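Local coordinates for protein 6-phospho-beta-glucosidase (Thermotoga maritima, PDB 1UP7) that hydrolyses cellobiose 6'-phosphate to glucose 6-phosphate and glucose, using NAD and manganese as cofactors, at residues Leu23-Asp28 against Ala299-Ile304; Asp73-Ile78 against Asp306-Glu311; Pro337-Val340 against Val345-Leu348. All coordinates share one frame; numbering follows the deposited sequence.

Contact 1 (Leu23-Asp28 against Ala299-Ile304); sequences LDISED and AAAHLI
Ile25, on the helix 15-25 of the NAD-binding Rossmann-like domain, packs against Ala301, His302 and Ile304 of the helix 296-308. One side chain does nearly all the work on the first side. The branch CG2 of Ile25 lies 4.1 Å from CB of Ala301. The long branch goes further. CD1 of Ile25 rests 3.4 Å from the backbone O of Ala301, and it also meets CG2 of Ile304 at 4.2 Å. This follows from the first torsion. CG1 sits between the backbone N and the carbonyl carbon (chi1 67°), while CG2 stays beside the N, which brings both CD1 and CG2 up against O of Ala301 from one side. The side chains of Ile25 and Ile304 cross at about a right angle. The CB of His302 points away from Ile25, but its ring turns back, with CD2 of His302 4.2 Å from CG2 of Ile25, neither squarely over a face nor at an edge. The contact joins the NAD-binding Rossmann-type region to a helix of the family 4 C-terminal domain. All of the residues 23-28 lie in the part of the chain assigned to NAD binding. With an alanine here, the loss of both branches would probably open a gap between the helices and leave the Ile304 methyl and the CD2 atom of His302 without their neighbour. Behind Ile25 the chain is tied back by Ser26. Its OG, at 2.9 Å, and its backbone N both bond to O of Leu23, from the same face of that carbonyl. Ile304 also touches Tyr76 and Ile78 of the strand 76-79.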
ATOM      1  N   LEU A  23       3.623 -17.355 -39.687  1.00 18.64           N
ATOM      2  CA  LEU A  23       3.749 -17.019 -41.097  1.00 18.92           C
ATOM      3  C   LEU A  23       3.144 -15.653 -41.376  1.00 19.11           C
ATOM      4  O   LEU A  23       3.713 -14.872 -42.125  1.00 18.91           O
ATOM      5  CB  LEU A  23       3.076 -18.075 -41.989  1.00 18.23           C
ATOM      6  CG  LEU A  23       3.831 -19.399 -42.237  1.00 19.45           C
ATOM      7  CD1 LEU A  23       2.874 -20.482 -42.788  1.00 17.85           C
ATOM      8  CD2 LEU A  23       5.105 -19.261 -43.104  1.00 14.99           C
ATOM      9  N   ASP A  24       1.992 -15.380 -40.767  1.00 19.78           N
ATOM     10  CA  ASP A  24       1.260 -14.133 -40.977  1.00 20.72           C
ATOM     11  C   ASP A  24       2.034 -12.904 -40.495  1.00 20.47           C
ATOM     12  O   ASP A  24       1.981 -11.868 -41.128  1.00 21.05           O
ATOM     13  CB  ASP A  24      -0.112 -14.173 -40.280  1.00 21.45           C
ATOM     14  CG  ASP A  24      -1.161 -15.002 -41.036  1.00 24.50           C
ATOM     15  OD1 ASP A  24      -0.961 -15.403 -42.221  1.00 26.89           O
ATOM     16  OD2 ASP A  24      -2.253 -15.321 -40.500  1.00 28.92           O
ATOM     17  N   ILE A  25       2.738 -13.014 -39.373  1.00 20.16           N
ATOM     18  CA  ILE A  25       3.526 -11.885 -38.874  1.00 19.91           C
ATOM     19  C   ILE A  25       4.907 -11.808 -39.546  1.00 20.44           C
ATOM     20  O   ILE A  25       5.604 -10.782 -39.446  1.00 20.70           O
ATOM     21  CB  ILE A  25       3.625 -11.876 -37.309  1.00 19.59           C
ATOM     22  CG1 ILE A  25       4.448 -13.067 -36.775  1.00 18.91           C
ATOM     23  CG2 ILE A  25       2.202 -11.820 -36.661  1.00 17.71           C
ATOM     24  CD1 ILE A  25       5.205 -12.769 -35.502  1.00 15.12           C
ATOM     25  N   SER A  26       5.274 -12.867 -40.277  1.00 20.49           N
ATOM     26  CA  SER A  26       6.602 -12.967 -40.895  1.00 20.55           C
ATOM     27  C   SER A  26       6.824 -11.949 -42.009  1.00 20.64           C
ATOM     28  O   SER A  26       7.944 -11.771 -42.475  1.00 20.47           O
ATOM     29  CB  SER A  26       6.896 -14.404 -41.367  1.00 20.37           C
ATOM     30  OG  SER A  26       6.535 -14.589 -42.722  1.00 20.95           O
ATOM     31  N   GLU A  27       5.758 -11.271 -42.409  1.00 21.40           N
ATOM     32  CA  GLU A  27       5.842 -10.150 -43.351  1.00 22.18           C
ATOM     33  C   GLU A  27       6.121  -8.817 -42.645  1.00 22.11           C
ATOM     34  O   GLU A  27       6.588  -7.870 -43.278  1.00 22.36           O
ATOM     35  CB  GLU A  27       4.531 -10.011 -44.133  1.00 22.84           C
ATOM     36  CG  GLU A  27       4.339 -10.969 -45.306  1.00 25.63           C
ATOM     37  CD  GLU A  27       2.907 -11.509 -45.366  1.00 29.50           C
ATOM     38  OE1 GLU A  27       2.501 -12.247 -44.408  1.00 29.25           O
ATOM     39  OE2 GLU A  27       2.188 -11.184 -46.363  1.00 29.15           O
ATOM     40  N   ASP A  28       5.796  -8.736 -41.352  1.00 22.26           N
ATOM     41  CA  ASP A  28       6.031  -7.520 -40.563  1.00 22.58           C
ATOM     42  C   ASP A  28       7.362  -7.605 -39.813  1.00 22.13           C
ATOM     43  O   ASP A  28       8.024  -6.591 -39.621  1.00 22.26           O
ATOM     44  CB  ASP A  28       4.892  -7.278 -39.542  1.00 23.10           C
ATOM     45  CG  ASP A  28       3.483  -7.292 -40.175  1.00 26.05           C
ATOM     46  OD1 ASP A  28       3.295  -6.688 -41.266  1.00 29.44           O
ATOM     47  OD2 ASP A  28       2.497  -7.877 -39.636  1.00 28.20           O
ATOM     48  N   ALA A 299      -2.933 -15.069 -30.765  1.00 20.85           N
ATOM     49  CA  ALA A 299      -2.599 -14.282 -29.582  1.00 20.19           C
ATOM     50  C   ALA A 299      -1.077 -14.314 -29.391  1.00 19.94           C
ATOM     51  O   ALA A 299      -0.466 -13.295 -29.095  1.00 19.71           O
ATOM     52  CB  ALA A 299      -3.346 -14.764 -28.335  1.00 19.96           C
ATOM     53  N   ALA A 300      -0.474 -15.477 -29.611  1.00 19.09           N
ATOM     54  CA  ALA A 300       0.953 -15.616 -29.424  1.00 19.07           C
ATOM     55  C   ALA A 300       1.780 -14.897 -30.496  1.00 18.90           C
ATOM     56  O   ALA A 300       2.780 -14.244 -30.175  1.00 18.41           O
ATOM     57  CB  ALA A 300       1.343 -17.079 -29.331  1.00 19.16           C
ATOM     58  N   ALA A 301       1.357 -15.033 -31.750  1.00 18.40           N
ATOM     59  CA  ALA A 301       2.060 -14.438 -32.874  1.00 18.47           C
ATOM     60  C   ALA A 301       1.973 -12.912 -32.825  1.00 18.55           C
ATOM     61  O   ALA A 301       2.979 -12.221 -33.053  1.00 18.44           O
ATOM     62  CB  ALA A 301       1.501 -14.970 -34.206  1.00 17.77           C
ATOM     63  N   HIS A 302       0.773 -12.409 -32.546  1.00 18.64           N
ATOM     64  CA  HIS A 302       0.531 -10.984 -32.406  1.00 19.60           C
ATOM     65  C   HIS A 302       1.357 -10.405 -31.245  1.00 18.91           C
ATOM     66  O   HIS A 302       1.971  -9.341 -31.393  1.00 18.80           O
ATOM     67  CB  HIS A 302      -0.977 -10.723 -32.241  1.00 20.24           C
ATOM     68  CG  HIS A 302      -1.718 -10.652 -33.544  1.00 25.55           C
ATOM     69  ND1 HIS A 302      -2.793  -9.807 -33.750  1.00 28.69           N
ATOM     70  CD2 HIS A 302      -1.520 -11.302 -34.721  1.00 26.64           C
ATOM     71  CE1 HIS A 302      -3.232  -9.948 -34.990  1.00 28.65           C
ATOM     72  NE2 HIS A 302      -2.477 -10.848 -35.598  1.00 28.81           N
ATOM     73  N   LEU A 303       1.403 -11.132 -30.123  1.00 18.33           N
ATOM     74  CA  LEU A 303       2.242 -10.769 -28.977  1.00 18.57           C
ATOM     75  C   LEU A 303       3.721 -10.658 -29.367  1.00 18.59           C
ATOM     76  O   LEU A 303       4.376  -9.651 -29.083  1.00 18.92           O
ATOM     77  CB  LEU A 303       2.063 -11.740 -27.803  1.00 17.62           C
ATOM     78  CG  LEU A 303       2.953 -11.382 -26.599  1.00 18.97           C
ATOM     79  CD1 LEU A 303       2.634  -9.958 -26.043  1.00 16.63           C
ATOM     80  CD2 LEU A 303       2.936 -12.448 -25.468  1.00 17.63           C
ATOM     81  N   ILE A 304       4.224 -11.681 -30.056  1.00 18.39           N
ATOM     82  CA  ILE A 304       5.619 -11.717 -30.490  1.00 18.13           C
ATOM     83  C   ILE A 304       5.930 -10.579 -31.493  1.00 18.13           C
ATOM     84  O   ILE A 304       6.945  -9.912 -31.401  1.00 18.08           O
ATOM     85  CB  ILE A 304       5.991 -13.139 -31.051  1.00 17.72           C
ATOM     86  CG1 ILE A 304       6.200 -14.123 -29.912  1.00 17.69           C
ATOM     87  CG2 ILE A 304       7.272 -13.103 -31.909  1.00 17.43           C
ATOM     88  CD1 ILE A 304       6.277 -15.609 -30.355  1.00 17.63           C
TER

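Contact 2 (Asp73-Ile78 against Asp306-Glu311); sequences DAKYVI and DLETDE
Tyr76 and Lys75 both reach across to the end of the helix 296-308, where they meet Leu307 and Glu308. The packed part is the buried Tyr76. Its ring atom CE1 lies 4.1 Å from CB of Leu307, which approaches obliquely. The carboxylate of Glu308 lies at the edge of the ring, with CD in the ring plane. CG of Glu308 lies 3.8 Å from CE2 of Tyr76. The modelled OE2 of Glu308 falls too close to OH of Tyr76, so the place of this oxygen is doubtful. The loose side belongs to the exposed Lys75. Its chain starts with CG anti to the backbone N (chi1 -178°), bends at chi2 and chi4, and comes to Glu308 from the opposite direction. There NZ of Lys75 forms a salt bridge with OE2 of Glu308 at 2.8 Å, subject to the same doubt. Glu308 and Thr309 also touch Val29. Backbone bonds to Arg4, Ala6 and Thr136 hold Lys75 and Tyr76 between neighbouring strands. A helix of the C-terminal domain here covers an inner strand of the parallel six-stranded sheet, whose 3-2-1-4-5-6 order is that of a Rossmann fold.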
ATOM      1  N   ASP A  73      19.684 -20.457 -28.700  1.00 20.83           N
ATOM      2  CA  ASP A  73      19.816 -19.206 -29.458  1.00 21.42           C
ATOM      3  C   ASP A  73      18.463 -18.534 -29.738  1.00 20.79           C
ATOM      4  O   ASP A  73      18.329 -17.736 -30.678  1.00 20.52           O
ATOM      5  CB  ASP A  73      20.557 -19.443 -30.773  1.00 22.63           C
ATOM      6  CG  ASP A  73      22.010 -19.824 -30.560  1.00 26.39           C
ATOM      7  OD1 ASP A  73      22.693 -19.161 -29.721  1.00 29.69           O
ATOM      8  OD2 ASP A  73      22.544 -20.781 -31.182  1.00 29.26           O
ATOM      9  N   ALA A  74      17.467 -18.857 -28.919  1.00 19.77           N
ATOM     10  CA  ALA A  74      16.111 -18.393 -29.160  1.00 19.38           C
ATOM     11  C   ALA A  74      15.879 -17.015 -28.549  1.00 19.29           C
ATOM     12  O   ALA A  74      16.353 -16.715 -27.451  1.00 19.89           O
ATOM     13  CB  ALA A  74      15.109 -19.407 -28.632  1.00 19.01           C
ATOM     14  N   LYS A  75      15.190 -16.163 -29.286  1.00 18.96           N
ATOM     15  CA  LYS A  75      14.734 -14.886 -28.763  1.00 19.02           C
ATOM     16  C   LYS A  75      13.369 -15.099 -28.061  1.00 18.54           C
ATOM     17  O   LYS A  75      13.102 -14.473 -27.036  1.00 18.64           O
ATOM     18  CB  LYS A  75      14.647 -13.861 -29.906  1.00 19.15           C
ATOM     19  CG  LYS A  75      14.232 -12.478 -29.443  1.00 20.66           C
ATOM     20  CD  LYS A  75      14.947 -11.365 -30.177  1.00 19.32           C
ATOM     21  CE  LYS A  75      14.684 -10.002 -29.491  1.00 18.82           C
ATOM     22  NZ  LYS A  75      14.605  -8.848 -30.488  1.00 18.95           N
ATOM     23  N   TYR A  76      12.536 -15.996 -28.601  1.00 17.84           N
ATOM     24  CA  TYR A  76      11.251 -16.354 -27.959  1.00 17.71           C
ATOM     25  C   TYR A  76      11.136 -17.850 -27.754  1.00 17.76           C
ATOM     26  O   TYR A  76      11.516 -18.649 -28.625  1.00 18.09           O
ATOM     27  CB  TYR A  76      10.006 -15.823 -28.723  1.00 16.56           C
ATOM     28  CG  TYR A  76      10.091 -14.352 -28.954  1.00 16.36           C
ATOM     29  CD1 TYR A  76       9.674 -13.447 -27.970  1.00 15.12           C
ATOM     30  CD2 TYR A  76      10.675 -13.854 -30.125  1.00 16.19           C
ATOM     31  CE1 TYR A  76       9.811 -12.059 -28.166  1.00 16.81           C
ATOM     32  CE2 TYR A  76      10.817 -12.476 -30.334  1.00 18.14           C
ATOM     33  CZ  TYR A  76      10.375 -11.586 -29.348  1.00 18.07           C
ATOM     34  OH  TYR A  76      10.513 -10.243 -29.563  1.00 18.49           O
ATOM     35  N   VAL A  77      10.615 -18.227 -26.599  1.00 17.51           N
ATOM     36  CA  VAL A  77      10.323 -19.630 -26.309  1.00 17.14           C
ATOM     37  C   VAL A  77       8.847 -19.805 -25.958  1.00 17.43           C
ATOM     38  O   VAL A  77       8.336 -19.185 -25.006  1.00 17.15           O
ATOM     39  CB  VAL A  77      11.280 -20.208 -25.202  1.00 16.87           C
ATOM     40  CG1 VAL A  77      10.981 -21.669 -24.894  1.00 14.65           C
ATOM     41  CG2 VAL A  77      12.763 -20.067 -25.650  1.00 15.88           C
ATOM     42  N   ILE A  78       8.174 -20.682 -26.705  1.00 17.35           N
ATOM     43  CA  ILE A  78       6.756 -20.911 -26.504  1.00 17.06           C
ATOM     44  C   ILE A  78       6.555 -22.206 -25.750  1.00 17.58           C
ATOM     45  O   ILE A  78       6.909 -23.271 -26.259  1.00 17.35           O
ATOM     46  CB  ILE A  78       5.975 -20.897 -27.864  1.00 17.44           C
ATOM     47  CG1 ILE A  78       6.084 -19.510 -28.536  1.00 15.22           C
ATOM     48  CG2 ILE A  78       4.489 -21.334 -27.657  1.00 15.77           C
ATOM     49  CD1 ILE A  78       5.679 -19.490 -29.990  1.00 15.37           C
ATOM     50  N   ASP A 306       4.446  -7.640 -31.692  1.00 19.14           N
ATOM     51  CA  ASP A 306       4.446  -6.315 -31.049  1.00 18.72           C
ATOM     52  C   ASP A 306       5.547  -6.214 -29.988  1.00 18.68           C
ATOM     53  O   ASP A 306       5.955  -5.131 -29.601  1.00 18.81           O
ATOM     54  CB  ASP A 306       3.057  -5.950 -30.500  1.00 18.03           C
ATOM     55  CG  ASP A 306       1.991  -5.990 -31.567  1.00 18.44           C
ATOM     56  OD1 ASP A 306       2.353  -5.794 -32.748  1.00 20.04           O
ATOM     57  OD2 ASP A 306       0.773  -6.230 -31.357  1.00 17.36           O
ATOM     58  N   LEU A 307       6.049  -7.354 -29.552  1.00 18.63           N
ATOM     59  CA  LEU A 307       7.262  -7.398 -28.729  1.00 18.65           C
ATOM     60  C   LEU A 307       8.490  -7.104 -29.584  1.00 19.13           C
ATOM     61  O   LEU A 307       9.486  -6.592 -29.079  1.00 19.41           O
ATOM     62  CB  LEU A 307       7.405  -8.775 -28.100  1.00 17.98           C
ATOM     63  CG  LEU A 307       7.367  -9.070 -26.591  1.00 18.00           C
ATOM     64  CD1 LEU A 307       7.122  -7.894 -25.683  1.00 17.52           C
ATOM     65  CD2 LEU A 307       6.397 -10.136 -26.327  1.00 16.55           C
ATOM     66  N   GLU A 308       8.407  -7.397 -30.880  1.00 19.20           N
ATOM     67  CA  GLU A 308       9.516  -7.134 -31.812  1.00 19.61           C
ATOM     68  C   GLU A 308       9.581  -5.727 -32.391  1.00 19.30           C
ATOM     69  O   GLU A 308      10.657  -5.272 -32.686  1.00 19.85           O
ATOM     70  CB  GLU A 308       9.508  -8.143 -32.970  1.00 19.71           C
ATOM     71  CG  GLU A 308      10.106  -9.473 -32.594  1.00 19.98           C
ATOM     72  CD  GLU A 308      11.582  -9.333 -32.306  1.00 23.40           C
ATOM     73  OE1 GLU A 308      12.332  -9.089 -33.281  1.00 23.90           O
ATOM     74  OE2 GLU A 308      11.988  -9.432 -31.116  1.00 22.53           O
ATOM     75  N   THR A 309       8.450  -5.054 -32.577  1.00 19.17           N
ATOM     76  CA  THR A 309       8.471  -3.682 -33.101  1.00 18.57           C
ATOM     77  C   THR A 309       8.474  -2.658 -31.967  1.00 18.68           C
ATOM     78  O   THR A 309       8.352  -2.998 -30.783  1.00 18.45           O
ATOM     79  CB  THR A 309       7.238  -3.390 -33.969  1.00 18.53           C
ATOM     80  OG1 THR A 309       6.071  -3.490 -33.132  1.00 18.19           O
ATOM     81  CG2 THR A 309       7.074  -4.429 -35.080  1.00 16.07           C
ATOM     82  N   ASP A 310       8.546  -1.399 -32.366  1.00 18.41           N
ATOM     83  CA  ASP A 310       8.543  -0.305 -31.445  1.00 18.36           C
ATOM     84  C   ASP A 310       7.268   0.522 -31.557  1.00 18.41           C
ATOM     85  O   ASP A 310       7.240   1.670 -31.132  1.00 18.38           O
ATOM     86  CB  ASP A 310       9.837   0.512 -31.667  1.00 18.23           C
ATOM     87  CG  ASP A 310      10.155   1.422 -30.500  1.00 16.89           C
ATOM     88  OD1 ASP A 310      10.204   0.943 -29.349  1.00 14.38           O
ATOM     89  OD2 ASP A 310      10.313   2.636 -30.651  1.00 15.40           O
ATOM     90  N   GLU A 311       6.207  -0.094 -32.092  1.00 19.09           N
ATOM     91  CA  GLU A 311       4.909   0.553 -32.304  1.00 19.55           C
ATOM     92  C   GLU A 311       4.201   0.881 -30.987  1.00 18.95           C
ATOM     93  O   GLU A 311       3.774   2.018 -30.779  1.00 18.69           O
ATOM     94  CB  GLU A 311       4.032  -0.397 -33.076  1.00 19.88           C
ATOM     95  CG  GLU A 311       4.056  -0.239 -34.576  1.00 23.97           C
ATOM     96  CD  GLU A 311       2.658  -0.446 -35.119  1.00 28.85           C
ATOM     97  OE1 GLU A 311       2.148  -1.599 -35.004  1.00 28.43           O
ATOM     98  OE2 GLU A 311       2.052   0.555 -35.612  1.00 30.60           O
TER

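Contact 3 (Pro337-Val340 against Val345-Leu348); sequences PCYV and VHTL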
ATOM      1  N   PRO A 337      -4.903  -5.879 -19.595  1.00 16.98           N
ATOM      2  CA  PRO A 337      -4.401  -5.229 -20.799  1.00 17.16           C
ATOM      3  C   PRO A 337      -3.070  -4.542 -20.547  1.00 17.57           C
ATOM      4  O   PRO A 337      -2.931  -3.818 -19.556  1.00 18.18           O
ATOM      5  CB  PRO A 337      -5.465  -4.167 -21.086  1.00 17.29           C
ATOM      6  CG  PRO A 337      -6.682  -4.611 -20.290  1.00 17.30           C
ATOM      7  CD  PRO A 337      -6.076  -5.177 -19.050  1.00 16.92           C
ATOM      8  N   CYS A 338      -2.102  -4.767 -21.437  1.00 17.30           N
ATOM      9  CA  CYS A 338      -0.761  -4.191 -21.319  1.00 17.13           C
ATOM     10  C   CYS A 338      -0.304  -3.544 -22.615  1.00 16.87           C
ATOM     11  O   CYS A 338      -0.706  -3.939 -23.704  1.00 16.83           O
ATOM     12  CB  CYS A 338       0.277  -5.244 -20.902  1.00 16.42           C
ATOM     13  SG  CYS A 338      -0.125  -6.027 -19.339  1.00 18.59           S
ATOM     14  N   TYR A 339       0.518  -2.516 -22.457  1.00 16.42           N
ATOM     15  CA  TYR A 339       1.117  -1.814 -23.567  1.00 16.14           C
ATOM     16  C   TYR A 339       2.398  -2.579 -23.879  1.00 16.49           C
ATOM     17  O   TYR A 339       3.298  -2.695 -23.051  1.00 16.75           O
ATOM     18  CB  TYR A 339       1.417  -0.381 -23.167  1.00 14.97           C
ATOM     19  CG  TYR A 339       2.126   0.442 -24.210  1.00 12.73           C
ATOM     20  CD1 TYR A 339       1.449   0.920 -25.330  1.00 11.54           C
ATOM     21  CD2 TYR A 339       3.464   0.790 -24.054  1.00 11.09           C
ATOM     22  CE1 TYR A 339       2.077   1.698 -26.261  1.00  8.75           C
ATOM     23  CE2 TYR A 339       4.111   1.595 -24.979  1.00  9.21           C
ATOM     24  CZ  TYR A 339       3.414   2.041 -26.088  1.00  9.42           C
ATOM     25  OH  TYR A 339       4.052   2.827 -27.023  1.00 10.73           O
ATOM     26  N   VAL A 340       2.457  -3.140 -25.065  1.00 16.52           N
ATOM     27  CA  VAL A 340       3.526  -4.067 -25.394  1.00 16.43           C
ATOM     28  C   VAL A 340       4.405  -3.407 -26.465  1.00 16.81           C
ATOM     29  O   VAL A 340       3.927  -3.016 -27.544  1.00 17.05           O
ATOM     30  CB  VAL A 340       2.965  -5.445 -25.857  1.00 16.09           C
ATOM     31  CG1 VAL A 340       4.074  -6.346 -26.374  1.00 15.42           C
ATOM     32  CG2 VAL A 340       2.216  -6.143 -24.726  1.00 15.42           C
ATOM     33  N   VAL A 345       6.610  -5.109 -21.468  1.00 19.19           N
ATOM     34  CA  VAL A 345       5.198  -5.243 -21.224  1.00 19.77           C
ATOM     35  C   VAL A 345       4.929  -4.201 -20.157  1.00 19.86           C
ATOM     36  O   VAL A 345       5.490  -4.284 -19.085  1.00 20.77           O
ATOM     37  CB  VAL A 345       4.874  -6.696 -20.721  1.00 19.99           C
ATOM     38  CG1 VAL A 345       3.478  -6.816 -20.122  1.00 21.09           C
ATOM     39  CG2 VAL A 345       4.982  -7.668 -21.864  1.00 20.35           C
ATOM     40  N   HIS A 346       4.118  -3.194 -20.452  1.00 19.32           N
ATOM     41  CA  HIS A 346       3.784  -2.227 -19.426  1.00 18.82           C
ATOM     42  C   HIS A 346       2.309  -2.316 -19.107  1.00 18.64           C
ATOM     43  O   HIS A 346       1.440  -2.279 -19.962  1.00 19.65           O
ATOM     44  CB  HIS A 346       4.168  -0.816 -19.831  1.00 18.66           C
ATOM     45  CG  HIS A 346       5.611  -0.669 -20.186  1.00 20.24           C
ATOM     46  ND1 HIS A 346       6.589  -0.417 -19.245  1.00 22.38           N
ATOM     47  CD2 HIS A 346       6.246  -0.733 -21.381  1.00 19.61           C
ATOM     48  CE1 HIS A 346       7.764  -0.356 -19.845  1.00 21.29           C
ATOM     49  NE2 HIS A 346       7.581  -0.536 -21.141  1.00 20.32           N
ATOM     50  N   THR A 347       2.057  -2.435 -17.848  1.00 18.05           N
ATOM     51  CA  THR A 347       0.744  -2.393 -17.285  1.00 18.73           C
ATOM     52  C   THR A 347       0.094  -0.987 -17.387  1.00 18.10           C
ATOM     53  O   THR A 347       0.766   0.037 -17.245  1.00 17.27           O
ATOM     54  CB  THR A 347       0.967  -2.921 -15.857  1.00 18.37           C
ATOM     55  OG1 THR A 347       0.601  -4.317 -15.826  1.00 21.35           O
ATOM     56  CG2 THR A 347       0.124  -2.273 -14.892  1.00 20.26           C
ATOM     57  N   LEU A 348      -1.201  -0.965 -17.680  1.00 18.26           N
ATOM     58  CA  LEU A 348      -2.001   0.259 -17.845  1.00 18.54           C
ATOM     59  C   LEU A 348      -2.946   0.449 -16.677  1.00 17.98           C
ATOM     60  O   LEU A 348      -3.635  -0.469 -16.279  1.00 17.91           O
ATOM     61  CB  LEU A 348      -2.871   0.149 -19.101  1.00 18.63           C
ATOM     62  CG  LEU A 348      -2.514   0.934 -20.365  1.00 21.02           C
ATOM     63  CD1 LEU A 348      -1.031   1.058 -20.504  1.00 22.41           C
ATOM     64  CD2 LEU A 348      -3.072   0.249 -21.589  1.00 22.42           C
TER
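Tyr339 and His346 face each other as the antiparallel hydrogen-bonded pair of the hairpin made by the strands 333-341 and 344-347. Their side chains share one side of the sheet. Tyr339 N bonds to O of His346 at 2.7 Å, in the carbonyl plane, and His346 N bonds back to O of Tyr339 at 2.8 Å. The ring of Tyr339 swings away along the strand, with CG anti to its own N (chi1 176°). The imidazole leaves from beside its N instead (chi1 -56°). The two rings therefore do not stack. CD2 of His346 comes to the edge of the phenol ring near its plane, 4.1 Å from CD2 of Tyr339. Leu348 adds to this side, with CD1 3.9 Å from CB of Tyr339. The opposite side of the sheet carries the non-hydrogen-bonded pairs Cys338 with Thr347 and Val340 with Val345. Here the packing is diagonal. CG1 of Val345 reaches past its own partner to CB of Cys338 at 3.7 Å, while its CG2 lies 4.3 Å from CG2 of Val340. SG of Cys338 lies 4.0 Å from OG1 of Thr347. The strand 333-341 is the middle one of three, and Cys338 and Val340 bond by their backbones to His315 and Lys313 on its far side. The ring of Tyr339 packs against that of Tyr339 of the second subunit, and its OH bonds to Arg341 within the chain. His346 ND1 bonds to O of Ser349 of the second subunit, and His346 NE2 to NH1 of Arg344. A carbonyl at one nitrogen and an arginine at the other are consistent with a neutral imidazole that carries its hydrogen on ND1.

Contacts 1 and 2 share the helix 296-308 and lie about 10 Å apart between centres. Ile304 belongs to contact 1, but its CG2 also touches CD2 of Tyr76 of contact 2 at 3.9 Å. Contact 3 backs onto the same helix. CG1 of Val340 meets CD1 of Leu307 at 3.5 Å and CD1 of Leu303 at 3.9 Å. One helix thus has the NAD-binding domain on one side and the three-stranded sheet on another. In contact 1 the side chain of Ala301 is about 11 Å from the bound NAD, and that of His302 is about 12 Å from the side chain of the substrate-binding Asn165. Contact 3 instead faces the second subunit.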